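Local coordinates for protein purine nucleoside phosphorylase YlmD (Geobacillus stearothermophilus, PDB 6T1B) that phosphorolyses adenosine, inosine and S-methyl-5'-thioadenosine to the free base and a ribose 1-phosphate, deaminates adenosine, and binds two zinc ions, at residues P201-P206 with N223-L228. Numbering follows the deposited sequence.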
ATOM      1  N   PRO A 201      -2.168 -23.498 -10.263  1.00 46.28           N
ATOM      2  CA  PRO A 201      -1.337 -24.712 -10.126  1.00 51.61           C
ATOM      3  C   PRO A 201      -0.078 -24.718 -10.981  1.00 72.69           C
ATOM      4  O   PRO A 201       0.957 -25.238 -10.544  1.00 64.01           O
ATOM      5  CB  PRO A 201      -2.302 -25.844 -10.523  1.00 55.70           C
ATOM      6  CG  PRO A 201      -3.672 -25.273 -10.333  1.00 68.07           C
ATOM      7  CD  PRO A 201      -3.562 -23.809 -10.634  1.00 49.67           C
ATOM      8  N   GLU A 202      -0.134 -24.176 -12.196  1.00 59.22           N
ATOM      9  CA  GLU A 202       1.011 -24.164 -13.106  1.00 59.18           C
ATOM     10  C   GLU A 202       1.997 -23.059 -12.772  1.00 33.32           C
ATOM     11  O   GLU A 202       3.044 -22.963 -13.418  1.00 44.60           O
ATOM     12  CB  GLU A 202       0.497 -24.015 -14.552  1.00 79.23           C
ATOM     13  CG  GLU A 202       1.551 -24.030 -15.679  1.00 94.25           C
ATOM     14  CD  GLU A 202       0.958 -24.380 -17.058  1.00 72.50           C
ATOM     15  OE1 GLU A 202       1.563 -25.199 -17.790  1.00 60.29           O
ATOM     16  OE2 GLU A 202      -0.117 -23.845 -17.406  1.00 58.10           O
ATOM     17  N   SER A 203       1.713 -22.260 -11.745  1.00 35.34           N
ATOM     18  CA  SER A 203       2.308 -20.937 -11.638  1.00 38.93           C
ATOM     19  C   SER A 203       3.767 -21.024 -11.202  1.00 32.81           C
ATOM     20  O   SER A 203       4.121 -21.863 -10.372  1.00 35.66           O
ATOM     21  CB  SER A 203       1.535 -20.116 -10.611  1.00 55.37           C
ATOM     22  OG  SER A 203       2.130 -18.843 -10.445  1.00 38.88           O
ATOM     23  N   PRO A 204       4.629 -20.158 -11.738  1.00 28.36           N
ATOM     24  CA  PRO A 204       5.975 -20.024 -11.159  1.00 34.58           C
ATOM     25  C   PRO A 204       5.855 -19.485  -9.744  1.00 28.59           C
ATOM     26  O   PRO A 204       4.998 -18.655  -9.455  1.00 29.53           O
ATOM     27  CB  PRO A 204       6.671 -19.028 -12.092  1.00 36.83           C
ATOM     28  CG  PRO A 204       5.558 -18.261 -12.736  1.00 41.07           C
ATOM     29  CD  PRO A 204       4.412 -19.225 -12.864  1.00 38.84           C
ATOM     30  N   LEU A 205       6.703 -19.991  -8.848  1.00 26.30           N
ATOM     31  CA  LEU A 205       6.583 -19.620  -7.438  1.00 23.48           C
ATOM     32  C   LEU A 205       7.419 -18.384  -7.141  1.00 21.66           C
ATOM     33  O   LEU A 205       8.592 -18.322  -7.548  1.00 24.13           O
ATOM     34  CB  LEU A 205       7.049 -20.769  -6.563  1.00 26.55           C
ATOM     35  CG  LEU A 205       6.261 -22.063  -6.747  1.00 30.24           C
ATOM     36  CD1 LEU A 205       6.833 -23.138  -5.825  1.00 35.02           C
ATOM     37  CD2 LEU A 205       4.792 -21.844  -6.489  1.00 29.92           C
ATOM     38  N   PRO A 206       6.860 -17.423  -6.434  1.00 19.06           N
ATOM     39  CA  PRO A 206       7.583 -16.171  -6.167  1.00 19.87           C
ATOM     40  C   PRO A 206       8.483 -16.241  -4.940  1.00 18.30           C
ATOM     41  O   PRO A 206       8.515 -15.320  -4.108  1.00 19.05           O
ATOM     42  CB  PRO A 206       6.446 -15.159  -5.959  1.00 19.93           C
ATOM     43  CG  PRO A 206       5.364 -15.989  -5.335  1.00 19.18           C
ATOM     44  CD  PRO A 206       5.452 -17.343  -6.003  1.00 19.95           C
ATOM     45  N   ASN A 223       1.776 -10.966  -5.359  1.00 13.78           N
ATOM     46  CA  ASN A 223       0.566 -10.179  -5.581  1.00 13.59           C
ATOM     47  C   ASN A 223       0.318  -9.956  -7.064  1.00 13.45           C
ATOM     48  O   ASN A 223      -0.823 -10.048  -7.520  1.00 14.06           O
ATOM     49  CB  ASN A 223       0.660  -8.887  -4.791  1.00 13.36           C
ATOM     50  CG  ASN A 223       0.257  -9.099  -3.366  1.00 12.91           C
ATOM     51  OD1 ASN A 223      -0.929  -9.223  -3.077  1.00 14.38           O
ATOM     52  ND2 ASN A 223       1.234  -9.252  -2.479  1.00 13.86           N
ATOM     53  N   ARG A 224       1.381  -9.755  -7.853  1.00 15.10           N
ATOM     54  CA  ARG A 224       1.206  -9.647  -9.294  1.00 15.34           C
ATOM     55  C   ARG A 224       0.568 -10.909  -9.853  1.00 15.08           C
ATOM     56  O   ARG A 224      -0.359 -10.844 -10.670  1.00 15.68           O
ATOM     57  CB  ARG A 224       2.550  -9.380  -9.972  1.00 14.31           C
ATOM     58  CG  ARG A 224       2.482  -9.333 -11.484  1.00 20.87           C
ATOM     59  CD  ARG A 224       3.829  -8.966 -12.104  1.00 21.70           C
ATOM     60  NE  ARG A 224       3.786  -9.239 -13.527  1.00 23.61           N
ATOM     61  CZ  ARG A 224       4.076 -10.415 -14.066  1.00 22.22           C
ATOM     62  NH1 ARG A 224       4.453 -11.439 -13.311  1.00 28.00           N
ATOM     63  NH2 ARG A 224       3.977 -10.580 -15.379  1.00 28.59           N
ATOM     64  N   LEU A 225       1.071 -12.083  -9.453  1.00 16.51           N
ATOM     65  CA  LEU A 225       0.536 -13.336  -9.976  1.00 17.70           C
ATOM     66  C   LEU A 225      -0.929 -13.500  -9.601  1.00 17.08           C
ATOM     67  O   LEU A 225      -1.739 -13.971 -10.407  1.00 19.50           O
ATOM     68  CB  LEU A 225       1.372 -14.508  -9.457  1.00 18.57           C
ATOM     69  CG  LEU A 225       2.805 -14.581  -9.987  1.00 19.31           C
ATOM     70  CD1 LEU A 225       3.606 -15.601  -9.180  1.00 22.44           C
ATOM     71  CD2 LEU A 225       2.832 -14.941 -11.440  1.00 22.05           C
ATOM     72  N   GLN A 226      -1.294 -13.094  -8.380  1.00 17.57           N
ATOM     73  CA  GLN A 226      -2.696 -13.154  -7.982  1.00 18.67           C
ATOM     74  C   GLN A 226      -3.550 -12.227  -8.839  1.00 15.57           C
ATOM     75  O   GLN A 226      -4.656 -12.592  -9.235  1.00 18.54           O
ATOM     76  CB  GLN A 226      -2.868 -12.799  -6.511  1.00 16.77           C
ATOM     77  CG  GLN A 226      -2.445 -13.912  -5.567  1.00 16.87           C
ATOM     78  CD  GLN A 226      -2.703 -13.560  -4.108  1.00 20.08           C
ATOM     79  OE1 GLN A 226      -3.393 -12.598  -3.804  1.00 22.71           O
ATOM     80  NE2 GLN A 226      -2.166 -14.370  -3.203  1.00 22.41           N
ATOM     81  N   LEU A 227      -3.063 -11.003  -9.091  1.00 15.17           N
ATOM     82  CA  LEU A 227      -3.831 -10.056  -9.894  1.00 14.11           C
ATOM     83  C   LEU A 227      -4.033 -10.571 -11.305  1.00 16.53           C
ATOM     84  O   LEU A 227      -5.119 -10.424 -11.875  1.00 17.11           O
ATOM     85  CB  LEU A 227      -3.132  -8.703  -9.936  1.00 13.65           C
ATOM     86  CG  LEU A 227      -3.162  -7.974  -8.604  1.00 14.00           C
ATOM     87  CD1 LEU A 227      -2.090  -6.897  -8.564  1.00 15.41           C
ATOM     88  CD2 LEU A 227      -4.512  -7.339  -8.331  1.00 17.07           C
ATOM     89  N   LEU A 228      -2.985 -11.150 -11.892  1.00 15.35           N
ATOM     90  CA  LEU A 228      -3.114 -11.757 -13.208  1.00 18.85           C
ATOM     91  C   LEU A 228      -4.182 -12.836 -13.190  1.00 17.49           C
ATOM     92  O   LEU A 228      -5.038 -12.893 -14.074  1.00 20.88           O
ATOM     93  CB  LEU A 228      -1.767 -12.338 -13.636  1.00 19.25           C
ATOM     94  CG  LEU A 228      -0.701 -11.311 -13.977  1.00 20.71           C
ATOM     95  CD1 LEU A 228       0.696 -11.938 -13.965  1.00 19.43           C
ATOM     96  CD2 LEU A 228      -1.006 -10.676 -15.329  1.00 21.12           C
TER
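Leu225 reaches from its helix to pack against Ser203, Pro204 and Pro206, and it alone makes the contact on the helical side. The apolar part consists of its two methyl groups against proline rings. CD1 comes within 4.1 Å of Pro206 CD, the two side chains meeting at a slant, while CD2 lies at the limit of contact with Pro204 CG, 4.5 Å away. CB of Leu225 points toward the loop, and CG, anti to the carbonyl carbon (chi1 -68°), sets the direction in which the fork leaves it. The closest pair of CA atoms, Ser203 CA and Leu225 CA, is 8.0 Å apart. Leucine suits this place because its forked tip can serve several neighbours at once, and proline offers the loop a compact apolar surface without a backbone N-H to satisfy.

The loop follows helix 189-195 and leads into strand 207-211, the edge of a small antiparallel three-stranded sheet; Pro206 is tied by backbone hydrogen bonding to Asp218, just ahead of helix 219-229. That helix turns Asn223 and Leu227 inward onto helix 153-163 and strand 127-133, leaving Leu225 for the loop, where Leu199 also touches it. The contact centre lies about 19 Å from the centre of this YfiH/LACC1-family chain, away from both zinc sites and the inosine pocket.

Polar atoms of the loop meet the same leucine through van der Waals contact. Pro204 O approaches Leu225 CD1 to 3.4 Å, and Ser203 OG stands 3.8 Å from that CD1. The serine hydroxyl, swung anti to its own backbone N (chi1 177°), is also 3.0 Å from Pro204 O, close enough for a hydrogen bond within the loop. Serine is small enough to face the leucine here and still remain close to a backbone carbonyl.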